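Local coordinates for protein probable endonuclease 4 (Thermotoga maritima, PDB 4HNO) that probably cleaves the DNA backbone at apurinic or apyrimidinic sites during base excision repair, using a cluster of bound metal ions, at residues M11-S14 / R19-Q22; D23-G28 / H62-E67; F32-H37 / R102-R107; K96-C101 / R107-H112. All blocks are in the same frame, centred on the assembly; numbering follows the deposited sequence. Where two conformers were deposited one is given.

How the contacts relate
The four contacts illustrate how one barrel is packed from its margin to its metal site. Contacts 1 and 2 lie toward the periphery, partly buried, and both use helix 20-26: the first through Val-20 against the loop after a strand, the second through Val-25 against the loop after the neighbouring helix. The touching residues of contacts 3 and 4 are buried; both contacts use helix 84-104 and share Arg-107. Apolar groups carry all four, but the surroundings differ. A salt bridge, Glu-67 OE2 to Arg-107 NH1 (2.8 Å), joins contact 2 to the Arg-107 shared by contacts 3 and 4, whereas contact 4 alone includes a ligand of the zinc ion, His-112.

Contact 1: M11-S14 / R19-Q22; sequences MPIS and RVPQ
Val-20 meets the chain at Met-11, Pro-12 and Ile-13 with both of its methyl groups, and nearly all of the contact is apolar. One branch, CG1, stands anti to the backbone N (chi1 174°) and lies against the near end of the methionine chain, with Val-20 CG1 3.9 Å from Met-11 CB and 4.0 Å from Met-11 CG. The two side chains cross obliquely, and the valine touches the root of the methionine and leaves its sulfur and terminal methyl to other neighbours. Those outer atoms are carried off by bends at chi2 and chi3 (-60° and -72°), which fold the thioether toward Asp-23, Thr-24 and Ile-27. Looser is the approach of Ile-13, whose CG2 branch comes to 4.4 Å from Val-20 CG2 while the CG1-CD1 arm extends to the far side of Ile-13 from the valine.

The setting is the first strand-to-helix connection of a TIM barrel: residues 11-14 follow strand 7-10, and Val-20 sits in the opening turn of helix 20-26. The valine also touches Phe-32 and Ile-34 of the next strand, and so packs against loop and sheet together.

A second kind of contact joins side chain to main chain. The other valine branch, CG2, faces the peptide carbonyl of Pro-12, with Val-20 CG2 3.6 Å from Pro-12 O, a van der Waals approach of a methyl group to an oxygen. Backbone hydrogen bonding between Met-11 and Gln-33 ties the beginning of the loop to strand 31-34.

Contact 2: D23-G28 / H62-E67; sequences DTVNIG and HGIDWE
Val-25 presents one methyl group to the side chain of His-62 where the end of helix 20-26 meets the loop after helix 49-61, in the outer layer of the TIM barrel. The touching branch is CG2, which is anti to the carbonyl carbon. Val-25 CG2 lies 3.8 Å from His-62 ND1 and 4.0 Å from His-62 CB, and it approaches the imidazole at a slant, near the place where the ring joins its chain. Ile-64 adds a second, looser apolar neighbour: its CD1 is 4.4 Å from the same Val-25 CG2, so a single methyl is shared by His-62 and Ile-64.

The next shell probably helps to position these groups. His-62 also rests on Pro-21 and Gln-22, one turn earlier on helix 20-26, while Ile-64 is backed by Met-59 of helix 49-61. Each backbone then turns off its helix at a glycine. Gly-28 and Gly-63 both have positive phi and close Schellman motifs, and the bond from Gly-28 N to Val-25 O, 3.0 Å, runs from one of these turns to the very residue that makes the contact. Ile-27, just ahead of that glycine, packs on helix 268-284.

Farther along the loop, Glu-67 links it to the start of strand 108-115, with a salt bridge to Arg-107 and a hydrogen bond to Tyr-108. The glutamate's own backbone is set by an Asx turn, in which Glu-67 N donates to Asp-65 OD2 at 2.9 Å, nearly straight at 162° and meeting the carboxylate from above its plane.

Contact 3: F32-H37 / R102-R107; sequences FQIFPH and RKLGIR
Phe-32 and Ile-34 lie on an extended strand, whereas Leu-104 and Ile-106 lie where the chain leaves a helix: Leu-104 is its last helical residue, Gly-105 turns with a positive phi of 91°, and Ile-106 leads toward the next strand. The glycine thus separates the two apolar residues that face the strand.

Ile-34 points at the helix end, Phe-32 sets out to the side and brings its ring round, and Gln-33 between them points away. The side chains pair one to one. Ile-34 and Leu-104 meet methyl to methyl, their CD1 atoms 4.5 Å apart, with the isoleucine arm extended at chi2 (164°). Phe-32 CE1 is 4.3 Å from Ile-106 CD1, the methyl coming at the ring obliquely; this contact belongs to one of two deposited conformers of Ile-106 and so is less certain than the Ile-34 pair. Phe-55 of helix 49-61 touches both Phe-32 and Leu-104.

This is the apolar layer between barrel strands and surrounding helices, as expected of a TIM barrel. On the opposite side of the strand Gln-33 bonds to His-218 and Glu-263, two metal ligands. Alternation along one strand therefore directs hydrocarbon toward the helices and an amide toward the metal site.

Contact 4: K96-C101 / R107-H112; sequences KEVEIC and RYLNIH. With ZN (zinc ion), chain B.
Leu-109 projects from its strand onto helix 84-104, where Glu-97, Val-98 and Cys-101 receive it, within the beta-alpha-beta unit of strand 69-72, helix 84-104 and strand 108-115 of the TIM barrel. Helix 96-101 and strand 108-111 run roughly antiparallel, at 146°, with their axes 8.8 Å apart at closest approach. With the leucine's CG anti to the backbone N, chi1 (178°) carries it toward the helix, and from there chi2 (60°) sets CD1 and CD2 against different residues.

CD2 fits between neighbouring residues: Leu-109 CD2 is 3.7 Å from Glu-97 CB and 3.8 Å from Val-98 CG2, and the leucine side chain crosses each of theirs at about a right angle. Leu-109 CD1 lies 4.1 Å from Cys-101 SG, and the thiol sulfur sits equally near the base of the leucine at CB. Glu-97 meets the leucine at both ends: besides the packing of its CB, carboxylate oxygen Glu-97 OE2 lies 4.0 Å from both Leu-109 CD1 and CD2. The glutamate chain is extended beyond CG, and the buried carboxylate is held by several bonds at its end: OE2 to Ser-73 OG, and OE1 to both His-37 NE2 and the backbone N of Gly-74.

Tyr-108, next to Leu-109, points away from the helix, and on its other side Asn-110 bonds through ND2 to Glu-147, a metal ligand. At the end of the segment His-112 joins His-72 and Glu-147 in binding the zinc ion. The His-112 NE2 to zinc distance is 2.0 Å, and a water bound to the same metal at 1.9 Å lies in the plane of the imidazole, at its edge.

Contact 1: M11-S14 / R19-Q22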
loop_
_atom_site.group_PDB
_atom_site.type_symbol
_atom_site.label_atom_id
_atom_site.label_comp_id
_atom_site.label_asym_id
_atom_site.label_seq_id
_atom_site.Cartn_x
_atom_site.Cartn_y
_atom_site.Cartn_z
ATOM N N MET A 11 7.122 7.290 4.840
ATOM C CA MET A 11 7.841 8.239 5.673
ATOM C C MET A 11 8.232 7.618 6.992
ATOM O O MET A 11 7.455 6.868 7.579
ATOM C CB MET A 11 6.950 9.447 5.980
ATOM C CG MET A 11 6.381 10.143 4.759
ATOM S SD MET A 11 7.602 10.807 3.617
ATOM C CE MET A 11 8.197 12.208 4.604
ATOM N N PRO A 12 9.396 7.987 7.525
ATOM C CA PRO A 12 9.812 7.463 8.822
ATOM C C PRO A 12 9.025 8.080 9.975
ATOM O O PRO A 12 8.673 9.262 9.970
ATOM C CB PRO A 12 11.279 7.863 8.900
ATOM C CG PRO A 12 11.383 9.053 8.024
ATOM C CD PRO A 12 10.424 8.842 6.914
ATOM N N ILE A 13 8.772 7.266 10.987
ATOM C CA ILE A 13 8.051 7.708 12.176
ATOM C C ILE A 13 8.934 7.805 13.419
ATOM O O ILE A 13 8.442 8.147 14.486
ATOM C CB ILE A 13 6.850 6.779 12.501
ATOM C CG1 ILE A 13 7.323 5.351 12.758
ATOM C CG2 ILE A 13 5.816 6.846 11.389
ATOM C CD1 ILE A 13 6.253 4.451 13.331
ATOM N N SER A 14 10.218 7.501 13.294
ATOM C CA SER A 14 11.073 7.351 14.472
ATOM C C SER A 14 11.217 8.637 15.289
ATOM O O SER A 14 11.467 8.571 16.486
ATOM C CB SER A 14 12.452 6.818 14.072
ATOM O OG SER A 14 13.122 7.726 13.217
ATOM N N ARG A 19 5.908 14.604 13.035
ATOM C CA ARG A 19 6.855 15.165 12.083
ATOM C C ARG A 19 6.476 14.867 10.634
ATOM O O ARG A 19 6.967 15.518 9.711
ATOM C CB ARG A 19 8.262 14.648 12.393
ATOM C CG ARG A 19 8.744 14.960 13.810
ATOM C CD ARG A 19 9.014 16.444 14.001
ATOM N NE ARG A 19 9.534 16.742 15.334
ATOM C CZ ARG A 19 10.818 16.674 15.671
ATOM N NH1 ARG A 19 11.728 16.314 14.776
ATOM N NH2 ARG A 19 11.195 16.964 16.909
ATOM N N VAL A 20 5.615 13.871 10.434
ATOM C CA VAL A 20 5.339 13.357 9.108
ATOM C C VAL A 20 4.686 14.381 8.173
ATOM O O VAL A 20 5.094 14.482 7.024
ATOM C CB VAL A 20 4.580 12.014 9.188
ATOM C CG1 VAL A 20 4.156 11.562 7.791
ATOM C CG2 VAL A 20 5.464 10.963 9.849
ATOM N N PRO A 21 3.716 15.183 8.646
ATOM C CA PRO A 21 3.131 16.155 7.717
ATOM C C PRO A 21 4.150 17.169 7.181
ATOM O O PRO A 21 4.196 17.415 5.977
ATOM C CB PRO A 21 2.007 16.792 8.549
ATOM C CG PRO A 21 1.604 15.665 9.483
ATOM C CD PRO A 21 2.917 15.056 9.876
ATOM N N GLN A 22 4.965 17.744 8.058
ATOM C CA GLN A 22 5.995 18.679 7.601
ATOM C C GLN A 22 7.017 17.990 6.699
ATOM O O GLN A 22 7.451 18.549 5.699
ATOM C CB GLN A 22 6.717 19.307 8.792
ATOM C CG GLN A 22 7.851 20.241 8.405
ATOM C CD GLN A 22 7.360 21.554 7.844
ATOM O OE1 GLN A 22 6.982 22.440 8.595
ATOM N NE2 GLN A 22 7.343 21.677 6.525
#

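Contact 2: D23-G28 / H62-E67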
loop_
_atom_site.group_PDB
_atom_site.type_symbol
_atom_site.label_atom_id
_atom_site.label_comp_id
_atom_site.label_asym_id
_atom_site.label_seq_id
_atom_site.Cartn_x
_atom_site.Cartn_y
_atom_site.Cartn_z
ATOM N N ASP A 23 7.424 16.782 7.070
ATOM C CA ASP A 23 8.399 16.066 6.260
ATOM C C ASP A 23 7.831 15.794 4.859
ATOM O O ASP A 23 8.553 15.879 3.865
ATOM C CB ASP A 23 8.792 14.743 6.911
ATOM C CG ASP A 23 9.584 14.894 8.195
ATOM O OD1 ASP A 23 10.119 15.979 8.468
ATOM O OD2 ASP A 23 9.678 13.891 8.939
ATOM N N THR A 24 6.541 15.486 4.781
ATOM C CA THR A 24 5.860 15.249 3.519
ATOM C C THR A 24 5.890 16.502 2.659
ATOM O O THR A 24 6.274 16.467 1.483
ATOM C CB THR A 24 4.421 14.793 3.794
ATOM O OG1 THR A 24 4.445 13.489 4.381
ATOM C CG2 THR A 24 3.592 14.744 2.560
ATOM N N VAL A 25 5.501 17.626 3.243
ATOM C CA VAL A 25 5.524 18.876 2.504
ATOM C C VAL A 25 6.952 19.178 2.029
ATOM O O VAL A 25 7.171 19.631 0.898
ATOM C CB VAL A 25 4.975 20.016 3.387
ATOM C CG1 VAL A 25 5.247 21.382 2.782
ATOM C CG2 VAL A 25 3.496 19.814 3.617
ATOM N N ASN A 26 7.934 18.911 2.889
ATOM C CA ASN A 26 9.331 19.214 2.570
ATOM C C ASN A 26 9.896 18.404 1.420
ATOM O O ASN A 26 10.826 18.857 0.772
ATOM C CB ASN A 26 10.235 19.049 3.796
ATOM C CG ASN A 26 10.076 20.178 4.795
ATOM O OD1 ASN A 26 9.490 21.219 4.489
ATOM N ND2 ASN A 26 10.613 19.984 5.996
ATOM N N ILE A 27 9.358 17.217 1.170
ATOM C CA ILE A 27 9.797 16.453 -0.001
ATOM C C ILE A 27 8.958 16.737 -1.240
ATOM O O ILE A 27 9.204 16.138 -2.283
ATOM C CB ILE A 27 9.880 14.925 0.245
ATOM C CG1 ILE A 27 8.507 14.274 0.441
ATOM C CG2 ILE A 27 10.833 14.634 1.391
ATOM C CD1 ILE A 27 8.556 12.746 0.389
ATOM N N GLY A 28 7.988 17.649 -1.139
ATOM C CA GLY A 28 7.143 17.990 -2.268
ATOM C C GLY A 28 5.895 17.140 -2.389
ATOM O O GLY A 28 5.279 17.091 -3.451
ATOM N N HIS A 62 -0.691 21.618 7.965
ATOM C CA HIS A 62 -0.133 21.410 6.637
ATOM C C HIS A 62 -1.176 21.059 5.600
ATOM O O HIS A 62 -0.836 20.837 4.442
ATOM C CB HIS A 62 0.990 20.390 6.703
ATOM C CG HIS A 62 2.197 20.956 7.365
ATOM N ND1 HIS A 62 2.990 21.905 6.754
ATOM C CD2 HIS A 62 2.694 20.787 8.611
ATOM C CE1 HIS A 62 3.951 22.265 7.585
ATOM N NE2 HIS A 62 3.792 21.607 8.719
ATOM N N GLY A 63 -2.442 21.031 5.991
ATOM C CA GLY A 63 -3.517 20.862 5.044
ATOM C C GLY A 63 -3.523 19.516 4.350
ATOM O O GLY A 63 -3.986 19.419 3.223
ATOM N N ILE A 64 -3.032 18.477 5.016
ATOM C CA ILE A 64 -2.990 17.167 4.381
ATOM C C ILE A 64 -4.384 16.556 4.324
ATOM O O ILE A 64 -5.062 16.461 5.328
ATOM C CB ILE A 64 -2.072 16.207 5.143
ATOM C CG1 ILE A 64 -0.693 16.813 5.367
ATOM C CG2 ILE A 64 -1.976 14.875 4.418
ATOM C CD1 ILE A 64 0.051 17.113 4.128
ATOM N N ASP A 65 -4.779 16.110 3.142
ATOM C CA ASP A 65 -6.053 15.452 2.936
ATOM C C ASP A 65 -5.997 14.069 3.606
ATOM O O ASP A 65 -5.112 13.263 3.308
ATOM C CB ASP A 65 -6.260 15.333 1.423
ATOM C CG ASP A 65 -7.637 14.836 1.014
ATOM O OD1 ASP A 65 -8.044 15.136 -0.131
ATOM O OD2 ASP A 65 -8.294 14.096 1.769
ATOM N N TRP A 66 -6.928 13.806 4.512
ATOM C CA TRP A 66 -6.954 12.521 5.207
ATOM C C TRP A 66 -7.217 11.327 4.279
ATOM O O TRP A 66 -6.962 10.198 4.659
ATOM C CB TRP A 66 -7.976 12.567 6.331
ATOM C CG TRP A 66 -7.522 13.414 7.480
ATOM C CD1 TRP A 66 -7.756 14.742 7.673
ATOM C CD2 TRP A 66 -6.740 12.986 8.594
ATOM N NE1 TRP A 66 -7.164 15.169 8.836
ATOM C CE2 TRP A 66 -6.555 14.101 9.434
ATOM C CE3 TRP A 66 -6.206 11.757 8.985
ATOM C CZ2 TRP A 66 -5.848 14.026 10.626
ATOM C CZ3 TRP A 66 -5.505 11.685 10.171
ATOM C CH2 TRP A 66 -5.349 12.806 10.985
ATOM N N GLU A 67 -7.696 11.564 3.055
ATOM C CA GLU A 67 -7.820 10.471 2.086
ATOM C C GLU A 67 -6.498 10.104 1.451
ATOM O O GLU A 67 -6.435 9.171 0.676
ATOM C CB GLU A 67 -8.814 10.828 0.993
ATOM C CG GLU A 67 -10.232 10.774 1.466
ATOM C CD GLU A 67 -10.617 9.394 1.936
ATOM O OE1 GLU A 67 -10.500 8.437 1.133
ATOM O OE2 GLU A 67 -10.997 9.260 3.119
#

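Contact 3: F32-H37 / R102-R107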
loop_
_atom_site.group_PDB
_atom_site.type_symbol
_atom_site.label_atom_id
_atom_site.label_comp_id
_atom_site.label_asym_id
_atom_site.label_seq_id
_atom_site.Cartn_x
_atom_site.Cartn_y
_atom_site.Cartn_z
ATOM N N PHE A 32 1.045 10.469 2.164
ATOM C CA PHE A 32 2.108 9.687 2.777
ATOM C C PHE A 32 1.607 8.340 3.237
ATOM O O PHE A 32 0.395 8.142 3.420
ATOM C CB PHE A 32 2.765 10.412 3.978
ATOM C CG PHE A 32 1.829 10.742 5.119
ATOM C CD1 PHE A 32 1.475 9.786 6.046
ATOM C CD2 PHE A 32 1.365 12.031 5.290
ATOM C CE1 PHE A 32 0.649 10.111 7.110
ATOM C CE2 PHE A 32 0.543 12.357 6.345
ATOM C CZ PHE A 32 0.193 11.404 7.257
ATOM N N GLN A 33 2.564 7.444 3.447
ATOM C CA GLN A 33 2.337 6.183 4.146
ATOM C C GLN A 33 3.319 6.104 5.305
ATOM O O GLN A 33 4.447 6.566 5.187
ATOM C CB GLN A 33 2.523 5.008 3.184
ATOM C CG GLN A 33 2.340 3.635 3.818
ATOM C CD GLN A 33 2.455 2.568 2.757
ATOM O OE1 GLN A 33 1.457 2.090 2.228
ATOM N NE2 GLN A 33 3.689 2.227 2.437
ATOM N N ILE A 34 2.871 5.509 6.403
ATOM C CA ILE A 34 3.702 5.292 7.582
ATOM C C ILE A 34 3.438 3.908 8.128
ATOM O O ILE A 34 2.365 3.348 7.960
ATOM C CB ILE A 34 3.407 6.327 8.687
ATOM C CG1 ILE A 34 1.905 6.495 8.919
ATOM C CG2 ILE A 34 4.020 7.674 8.319
ATOM C CD1 ILE A 34 1.535 7.197 10.239
ATOM N N PHE A 35 4.407 3.355 8.852
ATOM C CA PHE A 35 4.121 2.223 9.734
ATOM C C PHE A 35 3.361 2.743 10.970
ATOM O O PHE A 35 3.460 3.906 11.318
ATOM C CB PHE A 35 5.402 1.501 10.149
ATOM C CG PHE A 35 6.043 0.700 9.034
ATOM C CD1 PHE A 35 7.344 0.946 8.661
ATOM C CD2 PHE A 35 5.359 -0.322 8.393
ATOM C CE1 PHE A 35 7.943 0.185 7.653
ATOM C CE2 PHE A 35 5.944 -1.061 7.387
ATOM C CZ PHE A 35 7.235 -0.809 7.015
ATOM N N PRO A 36 2.637 1.869 11.662
ATOM C CA PRO A 36 1.870 2.301 12.841
ATOM C C PRO A 36 2.661 2.197 14.138
ATOM O O PRO A 36 2.168 2.608 15.173
ATOM C CB PRO A 36 0.660 1.349 12.844
ATOM C CG PRO A 36 1.011 0.244 11.905
ATOM C CD PRO A 36 2.296 0.498 11.259
ATOM N N HIS A 37 3.853 1.629 14.078
ATOM C CA HIS A 37 4.662 1.333 15.241
ATOM C C HIS A 37 6.012 0.867 14.723
ATOM O O HIS A 37 6.187 0.647 13.522
ATOM C CB HIS A 37 4.005 0.219 16.081
ATOM C CG HIS A 37 3.716 -1.020 15.297
ATOM N ND1 HIS A 37 4.689 -1.903 14.890
ATOM C CD2 HIS A 37 2.547 -1.494 14.813
ATOM C CE1 HIS A 37 4.121 -2.862 14.178
ATOM N NE2 HIS A 37 2.824 -2.635 14.109
ATOM N N ARG A 102 -6.992 4.251 14.226
ATOM C CA ARG A 102 -8.184 4.936 14.709
ATOM C C ARG A 102 -7.788 6.073 15.658
ATOM O O ARG A 102 -8.373 7.144 15.602
ATOM C CB ARG A 102 -9.111 3.899 15.370
ATOM C CG ARG A 102 -10.445 4.375 15.890
ATOM C CD ARG A 102 -11.564 4.585 14.858
ATOM N NE ARG A 102 -11.313 5.759 14.042
ATOM C CZ ARG A 102 -11.563 7.002 14.435
ATOM N NH1 ARG A 102 -11.285 8.000 13.606
ATOM N NH2 ARG A 102 -12.091 7.278 15.634
ATOM N N LYS A 103 -6.797 5.867 16.521
ATOM C CA LYS A 103 -6.379 6.904 17.457
ATOM C C LYS A 103 -5.736 8.095 16.737
ATOM O O LYS A 103 -5.941 9.240 17.133
ATOM C CB LYS A 103 -5.458 6.324 18.523
ATOM C CG LYS A 103 -5.187 7.316 19.636
ATOM C CD LYS A 103 -4.523 6.715 20.844
ATOM C CE LYS A 103 -4.325 7.791 21.914
ATOM N NZ LYS A 103 -3.740 7.259 23.155
ATOM N N LEU A 104 -4.952 7.812 15.697
ATOM C CA LEU A 104 -4.333 8.855 14.889
ATOM C C LEU A 104 -5.299 9.557 13.934
ATOM O O LEU A 104 -4.986 10.644 13.456
ATOM C CB LEU A 104 -3.177 8.275 14.070
ATOM C CG LEU A 104 -1.976 7.780 14.859
ATOM C CD1 LEU A 104 -0.982 7.106 13.924
ATOM C CD2 LEU A 104 -1.303 8.899 15.648
ATOM N N GLY A 105 -6.422 8.916 13.631
ATOM C CA GLY A 105 -7.336 9.379 12.617
ATOM C C GLY A 105 -7.069 8.811 11.216
ATOM O O GLY A 105 -7.766 9.157 10.276
ATOM N N ILE A 106 -6.074 7.958 11.084
ATOM C CA ILE A 106 -5.755 7.359 9.793
ATOM C C ILE A 106 -6.884 6.405 9.396
ATOM O O ILE A 106 -7.362 5.596 10.195
ATOM C CB ILE A 106 -4.387 6.642 9.869
ATOM C CG1 ILE A 106 -3.244 7.634 10.079
ATOM C CG2 ILE A 106 -4.148 5.767 8.662
ATOM C CD1 ILE A 106 -2.869 8.413 8.866
ATOM N N ARG A 107 -7.260 6.504 8.132
ATOM C CA ARG A 107 -8.442 5.854 7.620
ATOM C C ARG A 107 -8.188 4.482 6.976
ATOM O O ARG A 107 -9.123 3.729 6.748
ATOM C CB ARG A 107 -9.090 6.793 6.605
ATOM C CG ARG A 107 -9.590 8.064 7.246
ATOM C CD ARG A 107 -10.204 9.009 6.238
ATOM N NE ARG A 107 -10.640 10.223 6.928
ATOM C CZ ARG A 107 -11.114 11.298 6.321
ATOM N NH1 ARG A 107 -11.212 11.329 5.003
ATOM N NH2 ARG A 107 -11.472 12.357 7.031
#

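Contact 4: K96-C101 / R107-H112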
loop_
_atom_site.group_PDB
_atom_site.type_symbol
_atom_site.label_atom_id
_atom_site.label_comp_id
_atom_site.label_asym_id
_atom_site.label_seq_id
_atom_site.Cartn_x
_atom_site.Cartn_y
_atom_site.Cartn_z
ATOM N N LYS A 96 -4.680 -4.344 16.959
ATOM C CA LYS A 96 -3.966 -3.223 17.555
ATOM C C LYS A 96 -3.576 -2.177 16.501
ATOM O O LYS A 96 -3.721 -0.989 16.733
ATOM C CB LYS A 96 -2.745 -3.736 18.325
ATOM C CG LYS A 96 -1.751 -2.670 18.741
ATOM C CD LYS A 96 -2.270 -1.500 19.562
ATOM C CE LYS A 96 -2.867 -1.870 20.896
ATOM N NZ LYS A 96 -1.872 -2.553 21.761
ATOM N N GLU A 97 -3.108 -2.625 15.332
ATOM C CA GLU A 97 -2.780 -1.654 14.292
ATOM C C GLU A 97 -4.005 -0.865 13.850
ATOM O O GLU A 97 -3.894 0.335 13.605
ATOM C CB GLU A 97 -2.136 -2.363 13.104
ATOM C CG GLU A 97 -0.766 -2.915 13.404
ATOM C CD GLU A 97 -0.126 -3.560 12.150
ATOM O OE1 GLU A 97 1.101 -3.716 12.126
ATOM O OE2 GLU A 97 -0.900 -3.906 11.220
ATOM N N VAL A 98 -5.155 -1.515 13.746
ATOM C CA VAL A 98 -6.386 -0.784 13.449
ATOM C C VAL A 98 -6.655 0.265 14.516
ATOM O O VAL A 98 -7.025 1.395 14.209
ATOM C CB VAL A 98 -7.573 -1.756 13.283
ATOM C CG1 VAL A 98 -8.898 -0.998 13.289
ATOM C CG2 VAL A 98 -7.412 -2.569 12.006
ATOM N N GLU A 99 -6.468 -0.099 15.784
ATOM C CA GLU A 99 -6.701 0.843 16.845
ATOM C C GLU A 99 -5.685 1.983 16.859
ATOM O O GLU A 99 -6.045 3.111 17.218
ATOM C CB GLU A 99 -6.826 0.105 18.158
ATOM C CG GLU A 99 -8.135 -0.768 18.172
ATOM C CD GLU A 99 -9.445 0.068 17.979
ATOM O OE1 GLU A 99 -9.642 1.042 18.741
ATOM O OE2 GLU A 99 -10.260 -0.216 17.080
ATOM N N ILE A 100 -4.443 1.728 16.468
ATOM C CA ILE A 100 -3.481 2.797 16.296
ATOM C C ILE A 100 -3.966 3.764 15.218
ATOM O O ILE A 100 -3.953 4.986 15.405
ATOM C CB ILE A 100 -2.078 2.239 15.942
ATOM C CG1 ILE A 100 -1.473 1.504 17.136
ATOM C CG2 ILE A 100 -1.174 3.353 15.455
ATOM C CD1 ILE A 100 -0.311 0.596 16.807
ATOM N N CYS A 101 -4.371 3.214 14.070
ATOM C CA CYS A 101 -4.906 4.064 13.018
ATOM C C CYS A 101 -6.063 4.898 13.531
ATOM O O CYS A 101 -6.130 6.099 13.296
ATOM C CB CYS A 101 -5.375 3.221 11.831
ATOM S SG CYS A 101 -4.066 2.439 10.886
ATOM N N ARG A 107 -7.260 6.504 8.132
ATOM C CA ARG A 107 -8.442 5.854 7.620
ATOM C C ARG A 107 -8.188 4.482 6.976
ATOM O O ARG A 107 -9.123 3.729 6.748
ATOM C CB ARG A 107 -9.090 6.793 6.605
ATOM C CG ARG A 107 -9.590 8.064 7.246
ATOM C CD ARG A 107 -10.204 9.009 6.238
ATOM N NE ARG A 107 -10.640 10.223 6.928
ATOM C CZ ARG A 107 -11.114 11.298 6.321
ATOM N NH1 ARG A 107 -11.212 11.329 5.003
ATOM N NH2 ARG A 107 -11.472 12.357 7.031
ATOM N N TYR A 108 -6.929 4.206 6.674
ATOM C CA TYR A 108 -6.552 3.068 5.827
ATOM C C TYR A 108 -5.344 2.356 6.424
ATOM O O TYR A 108 -4.350 2.990 6.777
ATOM C CB TYR A 108 -6.149 3.550 4.442
ATOM C CG TYR A 108 -7.252 4.202 3.683
ATOM C CD1 TYR A 108 -7.236 5.542 3.380
ATOM C CD2 TYR A 108 -8.324 3.439 3.265
ATOM C CE1 TYR A 108 -8.291 6.123 2.683
ATOM C CE2 TYR A 108 -9.374 4.001 2.583
ATOM C CZ TYR A 108 -9.358 5.341 2.289
ATOM O OH TYR A 108 -10.437 5.863 1.604
ATOM N N LEU A 109 -5.425 1.029 6.432
ATOM C CA LEU A 109 -4.341 0.165 6.888
ATOM C C LEU A 109 -4.085 -0.861 5.794
ATOM O O LEU A 109 -4.940 -1.707 5.511
ATOM C CB LEU A 109 -4.729 -0.531 8.201
ATOM C CG LEU A 109 -3.687 -1.501 8.762
ATOM C CD1 LEU A 109 -2.362 -0.827 9.060
ATOM C CD2 LEU A 109 -4.233 -2.148 10.013
ATOM N N ASN A 110 -2.922 -0.767 5.177
ATOM C CA ASN A 110 -2.541 -1.579 4.028
ATOM C C ASN A 110 -1.782 -2.815 4.471
ATOM O O ASN A 110 -0.766 -2.695 5.165
ATOM C CB ASN A 110 -1.664 -0.714 3.126
ATOM C CG ASN A 110 -1.148 -1.461 1.921
ATOM O OD1 ASN A 110 -1.759 -1.444 0.865
ATOM N ND2 ASN A 110 -0.032 -2.120 2.082
ATOM N N ILE A 111 -2.234 -3.985 4.024
ATOM C CA ILE A 111 -1.600 -5.246 4.363
ATOM C C ILE A 111 -1.249 -6.034 3.102
ATOM O O ILE A 111 -1.916 -5.969 2.093
ATOM C CB ILE A 111 -2.522 -6.121 5.280
ATOM C CG1 ILE A 111 -3.713 -6.731 4.520
ATOM C CG2 ILE A 111 -3.021 -5.360 6.487
ATOM C CD1 ILE A 111 -4.408 -7.870 5.277
ATOM N N HIS A 112 -0.213 -6.840 3.218
ATOM C CA HIS A 112 0.014 -7.935 2.282
ATOM C C HIS A 112 -0.862 -9.105 2.763
ATOM O O HIS A 112 -0.864 -9.421 3.949
ATOM C CB HIS A 112 1.470 -8.360 2.286
ATOM C CG HIS A 112 2.401 -7.281 1.843
ATOM N ND1 HIS A 112 3.715 -7.500 1.538
ATOM C CD2 HIS A 112 2.184 -5.974 1.589
ATOM C CE1 HIS A 112 4.279 -6.359 1.175
ATOM N NE2 HIS A 112 3.382 -5.400 1.246
HETATM ZN ZN ZN B . 3.448 -3.429 1.016
HETATM O O HOH W 1 4.766 -2.567 -0.080
#